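Aminopeptidase N family protein (Idiomarina loihiensis L2TR, PDB 4FGM) probably acts as a zinc-dependent aminopeptidase of the M61 family, releasing residues from the amino ends of peptides. Local coordinates at residues G236-N241 and N280-K285; A218-Y223 and F276-I281. All coordinates share one frame; numbering follows the deposited sequence.

Contact 1: residues G236-N241 and N280-K285; sequences GLEHRN and NIKTLK. With MAE (maleic acid), chain B.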
ATOM      1  N   GLY A 236      -0.287   2.339  -4.149  1.00 42.09           N
ATOM      2  CA  GLY A 236      -1.715   2.500  -4.325  1.00 44.00           C
ATOM      3  C   GLY A 236      -2.359   2.977  -3.040  1.00 46.54           C
ATOM      4  O   GLY A 236      -1.837   2.744  -1.951  1.00 52.29           O
ATOM      5  N   LEU A 237      -3.483   3.671  -3.170  1.00 48.05           N
ATOM      6  CA  LEU A 237      -4.216   4.167  -2.012  1.00 44.42           C
ATOM      7  C   LEU A 237      -5.696   3.904  -2.252  1.00 39.41           C
ATOM      8  O   LEU A 237      -6.260   4.325  -3.256  1.00 37.73           O
ATOM      9  CB  LEU A 237      -3.966   5.666  -1.799  1.00 41.14           C
ATOM     10  CG  LEU A 237      -4.595   6.247  -0.524  1.00 46.41           C
ATOM     11  CD1 LEU A 237      -4.189   5.403   0.682  1.00 46.39           C
ATOM     12  CD2 LEU A 237      -4.163   7.688  -0.341  1.00 38.71           C
ATOM     13  N   GLU A 238      -6.310   3.183  -1.327  1.00 37.45           N
ATOM     14  CA  GLU A 238      -7.716   2.829  -1.430  1.00 35.88           C
ATOM     15  C   GLU A 238      -8.650   3.993  -1.141  1.00 41.57           C
ATOM     16  O   GLU A 238      -8.301   4.921  -0.413  1.00 44.19           O
ATOM     17  CB  GLU A 238      -8.042   1.699  -0.456  1.00 32.98           C
ATOM     18  CG  GLU A 238      -7.972   2.113   1.002  1.00 33.10           C
ATOM     19  CD  GLU A 238      -6.560   2.125   1.550  1.00 44.52           C
ATOM     20  OE1 GLU A 238      -5.601   2.135   0.748  1.00 52.02           O
ATOM     21  OE2 GLU A 238      -6.410   2.132   2.787  1.00 41.44           O
ATOM     22  N   HIS A 239      -9.846   3.916  -1.716  1.00 39.58           N
ATOM     23  CA  HIS A 239     -10.883   4.923  -1.517  1.00 37.73           C
ATOM     24  C   HIS A 239     -12.241   4.230  -1.647  1.00 38.88           C
ATOM     25  O   HIS A 239     -12.326   3.118  -2.189  1.00 37.88           O
ATOM     26  CB  HIS A 239     -10.712   6.061  -2.527  1.00 36.35           C
ATOM     27  CG  HIS A 239      -9.455   6.843  -2.321  1.00 38.77           C
ATOM     28  ND1 HIS A 239      -9.253   7.645  -1.217  1.00 38.54           N
ATOM     29  CD2 HIS A 239      -8.301   6.882  -3.030  1.00 36.01           C
ATOM     30  CE1 HIS A 239      -8.027   8.143  -1.253  1.00 35.74           C
ATOM     31  NE2 HIS A 239      -7.430   7.694  -2.342  1.00 34.36           N
ATOM     32  N   ARG A 240     -13.293   4.871  -1.138  1.00 41.75           N
ATOM     33  CA  ARG A 240     -14.625   4.275  -1.154  1.00 41.70           C
ATOM     34  C   ARG A 240     -15.148   3.791  -2.498  1.00 43.67           C
ATOM     35  O   ARG A 240     -15.811   2.764  -2.551  1.00 42.97           O
ATOM     36  CB  ARG A 240     -15.640   5.211  -0.493  1.00 33.85           C
ATOM     37  CG  ARG A 240     -15.864   6.546  -1.169  1.00 40.87           C
ATOM     38  CD  ARG A 240     -16.619   7.462  -0.226  1.00 38.73           C
ATOM     39  NE  ARG A 240     -15.767   7.914   0.871  1.00 42.26           N
ATOM     40  CZ  ARG A 240     -16.197   8.623   1.909  1.00 43.23           C
ATOM     41  NH1 ARG A 240     -17.473   8.952   1.994  1.00 42.21           N
ATOM     42  NH2 ARG A 240     -15.352   9.025   2.851  1.00 38.13           N
ATOM     43  N   ASN A 241     -14.855   4.492  -3.587  1.00 37.48           N
ATOM     44  CA  ASN A 241     -15.342   4.017  -4.880  1.00 36.73           C
ATOM     45  C   ASN A 241     -14.296   4.180  -5.987  1.00 42.42           C
ATOM     46  O   ASN A 241     -14.616   4.220  -7.181  1.00 46.24           O
ATOM     47  CB  ASN A 241     -16.660   4.717  -5.242  1.00 31.07           C
ATOM     48  CG  ASN A 241     -16.470   6.171  -5.662  1.00 41.99           C
ATOM     49  OD1 ASN A 241     -15.478   6.812  -5.305  1.00 44.18           O
ATOM     50  ND2 ASN A 241     -17.439   6.701  -6.421  1.00 37.46           N
ATOM     51  N   ASN A 280     -12.797  -3.693   3.253  1.00 50.95           N
ATOM     52  CA  ASN A 280     -11.903  -3.713   4.394  1.00 52.28           C
ATOM     53  C   ASN A 280     -11.070  -2.449   4.525  1.00 53.64           C
ATOM     54  O   ASN A 280     -10.127  -2.251   3.738  1.00 61.44           O
ATOM     55  CB  ASN A 280     -11.017  -4.946   4.240  1.00 55.48           C
ATOM     56  CG  ASN A 280     -10.423  -5.444   5.548  1.00 56.49           C
ATOM     57  OD1 ASN A 280     -10.860  -5.063   6.630  1.00 55.73           O
ATOM     58  ND2 ASN A 280      -9.425  -6.339   5.442  1.00 54.60           N
ATOM     59  N   ILE A 281     -11.503  -1.574   5.437  1.00 54.25           N
ATOM     60  CA  ILE A 281     -10.912  -0.269   5.741  1.00 47.74           C
ATOM     61  C   ILE A 281     -11.651   0.964   5.288  1.00 50.02           C
ATOM     62  O   ILE A 281     -11.465   2.038   5.883  1.00 52.13           O
ATOM     63  CB  ILE A 281      -9.433  -0.140   5.280  1.00 48.72           C
ATOM     64  CG1 ILE A 281      -8.715   0.881   6.175  1.00 43.41           C
ATOM     65  CG2 ILE A 281      -9.369   0.474   3.894  1.00 44.87           C
ATOM     66  CD1 ILE A 281      -8.811   0.558   7.641  1.00 49.92           C
ATOM     67  N   LYS A 282     -12.430   0.835   4.223  1.00 48.85           N
ATOM     68  CA  LYS A 282     -13.164   1.994   3.757  1.00 49.57           C
ATOM     69  C   LYS A 282     -14.540   2.003   4.407  1.00 46.78           C
ATOM     70  O   LYS A 282     -15.048   3.081   4.745  1.00 47.48           O
ATOM     71  CB  LYS A 282     -13.321   2.001   2.235  1.00 44.15           C
ATOM     72  CG  LYS A 282     -12.077   2.513   1.501  1.00 44.50           C
ATOM     73  CD  LYS A 282     -11.237   3.421   2.398  1.00 48.86           C
ATOM     74  CE  LYS A 282     -11.683   4.845   2.264  1.00 45.16           C
ATOM     75  NZ  LYS A 282     -11.300   5.585   3.486  1.00 49.25           N
ATOM     76  N   THR A 283     -15.155   0.825   4.570  1.00 43.89           N
ATOM     77  CA  THR A 283     -16.473   0.749   5.202  1.00 45.40           C
ATOM     78  C   THR A 283     -16.337   0.024   6.536  1.00 53.48           C
ATOM     79  O   THR A 283     -16.783   0.528   7.567  1.00 58.74           O
ATOM     80  CB  THR A 283     -17.500   0.049   4.296  1.00 45.25           C
ATOM     81  OG1 THR A 283     -16.898  -1.085   3.657  1.00 48.33           O
ATOM     82  CG2 THR A 283     -18.011   1.025   3.243  1.00 38.02           C
ATOM     83  N   LEU A 284     -15.729  -1.159   6.516  1.00 50.80           N
ATOM     84  CA  LEU A 284     -15.477  -1.908   7.746  1.00 48.04           C
ATOM     85  C   LEU A 284     -14.159  -1.270   8.191  1.00 47.09           C
ATOM     86  O   LEU A 284     -13.191  -1.275   7.434  1.00 45.72           O
ATOM     87  CB  LEU A 284     -15.255  -3.397   7.441  1.00 47.99           C
ATOM     88  CG  LEU A 284     -15.399  -4.468   8.537  1.00 51.45           C
ATOM     89  CD1 LEU A 284     -14.204  -5.398   8.467  1.00 46.69           C
ATOM     90  CD2 LEU A 284     -15.510  -3.846   9.920  1.00 53.37           C
ATOM     91  N   LYS A 285     -14.115  -0.700   9.390  1.00 44.87           N
ATOM     92  CA  LYS A 285     -12.894  -0.054   9.857  1.00 38.49           C
ATOM     93  C   LYS A 285     -12.887   0.073  11.374  1.00 43.27           C
ATOM     94  O   LYS A 285     -13.915  -0.130  12.015  1.00 50.96           O
ATOM     95  CB  LYS A 285     -12.771   1.339   9.225  1.00 40.03           C
ATOM     96  CG  LYS A 285     -13.696   2.387   9.833  1.00 44.43           C
ATOM     97  CD  LYS A 285     -13.644   3.712   9.069  1.00 47.68           C
ATOM     98  CE  LYS A 285     -14.399   3.612   7.746  1.00 53.09           C
ATOM     99  NZ  LYS A 285     -14.465   4.916   7.009  1.00 51.84           N
TER
HETATM  100  C1  MAE B 601      -1.967   0.178   1.507  1.00101.44           C
HETATM  101  O1  MAE B 601      -1.887   0.015   2.775  1.00105.83           O
HETATM  102  O2  MAE B 601      -3.074  -0.023   0.957  1.00 98.85           O
HETATM  103  C2  MAE B 601      -0.757   0.643   0.794  1.00101.18           C
HETATM  104  C3  MAE B 601      -0.145   1.825   0.771  1.00101.86           C
HETATM  105  C4  MAE B 601      -0.542   3.026   1.497  1.00104.55           C
HETATM  106  O3  MAE B 601      -1.546   3.146   2.225  1.00112.39           O
HETATM  107  O4  MAE B 601       0.251   3.983   1.376  1.00 99.53           O
HETATM  108  O   HOH W   1      -8.545   6.185   2.096  1.00 51.25           O
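E238 crosses I281 at about a right angle, the methyl CG2 of I281 lying 3.6 Å from CG of E238 and also touching OE2 of the carboxylate. The contact joins strand 235-238, an outermost strand of a five-stranded mixed sheet, and the residues after it, to the loop that follows the zinc-binding helix in the M61 glycyl aminopeptidase region. CG of E238 sits between its backbone N and carbonyl carbon (chi1 68°), and the bend at chi2 then carries the carboxylate toward the bound maleic acid, where E238 OE1 comes within 3.3 Å of MAE O2. Two further residues of the strand border the ligand: G236 O approaches its C3 and L237 CD1 lies beside its O3, while Y377 hydrogen-bonds it from outside these segments.

The next layer is K282, whose aliphatic chain does the packing. Its CG rests 3.6 Å from the backbone C of H239, and its CD lies 3.8 Å from CG of E238. Bends at chi2 and chi3 turn the chain across the backbone at H239, bringing CE near R240 N and NZ up to a water. The ammonium reaches the strand through this water, which accepts from K282 NZ (3.1 Å) and donates to E238 O (2.8 Å). Beyond it, D165 serves as a shared acidic centre: it receives ND1 of H239, forms a salt bridge with NE of R240 and makes a weak, long ion pair with K282, while D161 takes NH2 of R240. The loop is tied to itself, with K285 NZ giving a weak hydrogen bond to K282 O at 3.0 Å.

Contact 2: residues A218-Y223 and F276-I281; sequences APFQSY and FHSWNI. With ZN (zinc ion), chain C.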
ATOM      1  N   ALA A 218     -21.850  -4.839  -2.721  1.00 49.73           N
ATOM      2  CA  ALA A 218     -20.824  -3.834  -2.985  1.00 47.04           C
ATOM      3  C   ALA A 218     -21.214  -2.529  -2.297  1.00 47.00           C
ATOM      4  O   ALA A 218     -22.359  -2.099  -2.382  1.00 46.87           O
ATOM      5  CB  ALA A 218     -20.683  -3.613  -4.478  1.00 48.33           C
ATOM      6  N   PRO A 219     -20.267  -1.883  -1.601  1.00 52.80           N
ATOM      7  CA  PRO A 219     -20.563  -0.623  -0.908  1.00 51.65           C
ATOM      8  C   PRO A 219     -20.545   0.619  -1.800  1.00 49.08           C
ATOM      9  O   PRO A 219     -20.766   1.729  -1.329  1.00 53.42           O
ATOM     10  CB  PRO A 219     -19.488  -0.570   0.174  1.00 51.41           C
ATOM     11  CG  PRO A 219     -18.309  -1.177  -0.523  1.00 46.82           C
ATOM     12  CD  PRO A 219     -18.925  -2.378  -1.238  1.00 53.32           C
ATOM     13  N   PHE A 220     -20.285   0.429  -3.087  1.00 45.41           N
ATOM     14  CA  PHE A 220     -20.235   1.543  -4.034  1.00 42.86           C
ATOM     15  C   PHE A 220     -21.176   1.281  -5.211  1.00 44.87           C
ATOM     16  O   PHE A 220     -21.640   0.157  -5.400  1.00 48.15           O
ATOM     17  CB  PHE A 220     -18.799   1.723  -4.550  1.00 44.35           C
ATOM     18  CG  PHE A 220     -18.117   0.422  -4.909  1.00 42.00           C
ATOM     19  CD1 PHE A 220     -17.188  -0.153  -4.046  1.00 39.94           C
ATOM     20  CD2 PHE A 220     -18.419  -0.233  -6.100  1.00 37.61           C
ATOM     21  CE1 PHE A 220     -16.576  -1.373  -4.357  1.00 42.98           C
ATOM     22  CE2 PHE A 220     -17.817  -1.456  -6.420  1.00 39.10           C
ATOM     23  CZ  PHE A 220     -16.889  -2.023  -5.548  1.00 42.18           C
ATOM     24  N   GLN A 221     -21.457   2.310  -6.004  1.00 45.83           N
ATOM     25  CA  GLN A 221     -22.334   2.138  -7.160  1.00 53.17           C
ATOM     26  C   GLN A 221     -21.559   2.077  -8.470  1.00 51.22           C
ATOM     27  O   GLN A 221     -22.107   1.728  -9.513  1.00 53.18           O
ATOM     28  CB  GLN A 221     -23.370   3.255  -7.220  1.00 62.30           C
ATOM     29  CG  GLN A 221     -24.393   3.180  -6.107  1.00 75.18           C
ATOM     30  CD  GLN A 221     -25.385   4.315  -6.169  1.00 87.70           C
ATOM     31  OE1 GLN A 221     -26.459   4.190  -6.762  1.00 94.39           O
ATOM     32  NE2 GLN A 221     -25.023   5.445  -5.568  1.00 88.11           N
ATOM     33  N   SER A 222     -20.279   2.425  -8.402  1.00 47.12           N
ATOM     34  CA  SER A 222     -19.397   2.391  -9.561  1.00 45.36           C
ATOM     35  C   SER A 222     -17.985   2.447  -8.992  1.00 44.66           C
ATOM     36  O   SER A 222     -17.798   2.873  -7.851  1.00 41.93           O
ATOM     37  CB  SER A 222     -19.648   3.586 -10.475  1.00 41.36           C
ATOM     38  OG  SER A 222     -19.205   4.780  -9.868  1.00 46.72           O
ATOM     39  N   TYR A 223     -16.995   2.014  -9.762  1.00 40.56           N
ATOM     40  CA  TYR A 223     -15.633   2.033  -9.252  1.00 41.90           C
ATOM     41  C   TYR A 223     -14.606   2.349 -10.336  1.00 41.96           C
ATOM     42  O   TYR A 223     -14.728   1.889 -11.475  1.00 43.00           O
ATOM     43  CB  TYR A 223     -15.327   0.693  -8.583  1.00 39.93           C
ATOM     44  CG  TYR A 223     -14.034   0.669  -7.805  1.00 44.08           C
ATOM     45  CD1 TYR A 223     -12.814   0.451  -8.445  1.00 38.99           C
ATOM     46  CD2 TYR A 223     -14.032   0.857  -6.424  1.00 41.23           C
ATOM     47  CE1 TYR A 223     -11.627   0.415  -7.730  1.00 36.87           C
ATOM     48  CE2 TYR A 223     -12.846   0.827  -5.699  1.00 32.60           C
ATOM     49  CZ  TYR A 223     -11.647   0.600  -6.359  1.00 38.13           C
ATOM     50  OH  TYR A 223     -10.479   0.512  -5.637  1.00 44.79           O
ATOM     51  N   PHE A 276     -10.279  -4.713  -2.571  1.00 38.52           N
ATOM     52  CA  PHE A 276     -10.683  -5.392  -1.345  1.00 42.88           C
ATOM     53  C   PHE A 276     -10.841  -4.378  -0.214  1.00 45.53           C
ATOM     54  O   PHE A 276     -11.745  -4.484   0.629  1.00 45.46           O
ATOM     55  CB  PHE A 276      -9.624  -6.415  -0.936  1.00 43.71           C
ATOM     56  CG  PHE A 276     -10.086  -7.384   0.117  1.00 45.32           C
ATOM     57  CD1 PHE A 276     -10.900  -8.463  -0.226  1.00 42.39           C
ATOM     58  CD2 PHE A 276      -9.738  -7.206   1.451  1.00 45.87           C
ATOM     59  CE1 PHE A 276     -11.355  -9.353   0.742  1.00 45.51           C
ATOM     60  CE2 PHE A 276     -10.189  -8.096   2.435  1.00 49.18           C
ATOM     61  CZ  PHE A 276     -11.003  -9.170   2.078  1.00 47.40           C
ATOM     62  N   HIS A 277      -9.949  -3.390  -0.212  1.00 36.64           N
ATOM     63  CA  HIS A 277      -9.960  -2.331   0.799  1.00 38.76           C
ATOM     64  C   HIS A 277     -11.299  -1.578   0.786  1.00 43.91           C
ATOM     65  O   HIS A 277     -11.661  -0.925   1.782  1.00 36.52           O
ATOM     66  CB  HIS A 277      -8.810  -1.338   0.569  1.00 40.31           C
ATOM     67  CG  HIS A 277      -7.555  -1.677   1.315  1.00 49.66           C
ATOM     68  ND1 HIS A 277      -7.550  -2.075   2.638  1.00 53.22           N
ATOM     69  CD2 HIS A 277      -6.258  -1.613   0.942  1.00 50.55           C
ATOM     70  CE1 HIS A 277      -6.306  -2.236   3.046  1.00 48.38           C
ATOM     71  NE2 HIS A 277      -5.503  -1.960   2.035  1.00 53.75           N
ATOM     72  N   SER A 278     -12.024  -1.642  -0.337  1.00 42.44           N
ATOM     73  CA  SER A 278     -13.322  -0.963  -0.424  1.00 46.29           C
ATOM     74  C   SER A 278     -14.199  -1.450   0.724  1.00 47.06           C
ATOM     75  O   SER A 278     -14.997  -0.684   1.301  1.00 39.90           O
ATOM     76  CB  SER A 278     -14.019  -1.294  -1.738  1.00 45.26           C
ATOM     77  OG  SER A 278     -13.431  -0.556  -2.791  1.00 50.56           O
ATOM     78  N   TRP A 279     -14.086  -2.740   1.026  1.00 45.20           N
ATOM     79  CA  TRP A 279     -14.874  -3.303   2.109  1.00 47.07           C
ATOM     80  C   TRP A 279     -14.030  -3.229   3.370  1.00 50.83           C
ATOM     81  O   TRP A 279     -14.479  -2.750   4.423  1.00 50.86           O
ATOM     82  CB  TRP A 279     -15.195  -4.765   1.833  1.00 46.03           C
ATOM     83  CG  TRP A 279     -16.200  -4.970   0.767  1.00 50.46           C
ATOM     84  CD1 TRP A 279     -17.557  -5.110   0.925  1.00 50.14           C
ATOM     85  CD2 TRP A 279     -15.942  -5.093  -0.631  1.00 49.13           C
ATOM     86  NE1 TRP A 279     -18.159  -5.324  -0.301  1.00 47.70           N
ATOM     87  CE2 TRP A 279     -17.191  -5.322  -1.271  1.00 45.46           C
ATOM     88  CE3 TRP A 279     -14.775  -5.040  -1.410  1.00 48.13           C
ATOM     89  CZ2 TRP A 279     -17.304  -5.494  -2.646  1.00 38.82           C
ATOM     90  CZ3 TRP A 279     -14.880  -5.213  -2.780  1.00 43.64           C
ATOM     91  CH2 TRP A 279     -16.140  -5.442  -3.389  1.00 40.86           C
ATOM     92  N   ASN A 280     -12.797  -3.693   3.253  1.00 50.95           N
ATOM     93  CA  ASN A 280     -11.903  -3.713   4.394  1.00 52.28           C
ATOM     94  C   ASN A 280     -11.070  -2.449   4.525  1.00 53.64           C
ATOM     95  O   ASN A 280     -10.127  -2.251   3.738  1.00 61.44           O
ATOM     96  CB  ASN A 280     -11.017  -4.946   4.240  1.00 55.48           C
ATOM     97  CG  ASN A 280     -10.423  -5.444   5.548  1.00 56.49           C
ATOM     98  OD1 ASN A 280     -10.860  -5.063   6.630  1.00 55.73           O
ATOM     99  ND2 ASN A 280      -9.425  -6.339   5.442  1.00 54.60           N
ATOM    100  N   ILE A 281     -11.503  -1.574   5.437  1.00 54.25           N
ATOM    101  CA  ILE A 281     -10.912  -0.269   5.741  1.00 47.74           C
ATOM    102  C   ILE A 281     -11.651   0.964   5.288  1.00 50.02           C
ATOM    103  O   ILE A 281     -11.465   2.038   5.883  1.00 52.13           O
ATOM    104  CB  ILE A 281      -9.433  -0.140   5.280  1.00 48.72           C
ATOM    105  CG1 ILE A 281      -8.715   0.881   6.175  1.00 43.41           C
ATOM    106  CG2 ILE A 281      -9.369   0.474   3.894  1.00 44.87           C
ATOM    107  CD1 ILE A 281      -8.811   0.558   7.641  1.00 49.92           C
TER
HETATM  108 ZN    ZN C 602      -3.506  -1.934   2.088  1.00 53.85          ZN
HETATM  109  O   HOH W   2     -10.449   1.208  -3.100  1.00 38.20           O
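The indole of W279 takes P219 over one face, where CD points at the five-membered ring in a CH-pi contact, 3.6 Å from its centroid. F220 meets that same face with its edge, an offset edge-to-face pair with planes at 63°. F220 is itself sandwiched: CB of A218 lies 4.1 Å above one face of its ring, and CD2 of Y223 stands 3.9 Å above the centre of the opposite face. W279, just after the HExxH motif, thus meets the turn entering strand 222-230. With CG beside the backbone N (chi1 -72°), the indole swings out toward 218-220, where its face meets P219 and its NE1 hydrogen-bonds to E217 O, while F215 stacks on the indole. Replacing it with an alanine here is likely to leave P219 CD and the edge of F220 without a face to pack on, and E217 O without its donor.

S278 continues the contact, its OG 3.3 Å from CE2 of Y223. A water lies in the plane of the tyrosine ring, 2.6 Å from Y223 OH, with a weaker link to S278 OG. F276 O accepts from both W279 N and N280 N. One residue further on, H277 uses both ring nitrogens: ND1 donates in the ring plane to N280 O (2.8 Å, 161°), which fixes the imidazole's rotation, and NE2 binds zinc at 2.0 Å.

Overall arrangement
The two contacts illustrate how a metallopeptidase site is built by layers, their centres only about 6 Å apart. Along the chain come 218-223, then 236-241, then the continuous run 276-285, in which N280 and I281 belong to both contacts. The two earlier segments lie on strands 222-230 and 235-238, consecutive in sequence but separated within the five-stranded sheet by strand 242-248. Contact 1, centred about 12 Å from the chain's centre, borders the ligand with E238; contact 2, at about 16 Å, lies farther out yet includes the zinc ligand H277. They meet where E238 CB packs against H277 CB at 3.3 Å, and where T283 OG1 and L284 N probably hydrogen-bond back to S278 O and W279 O.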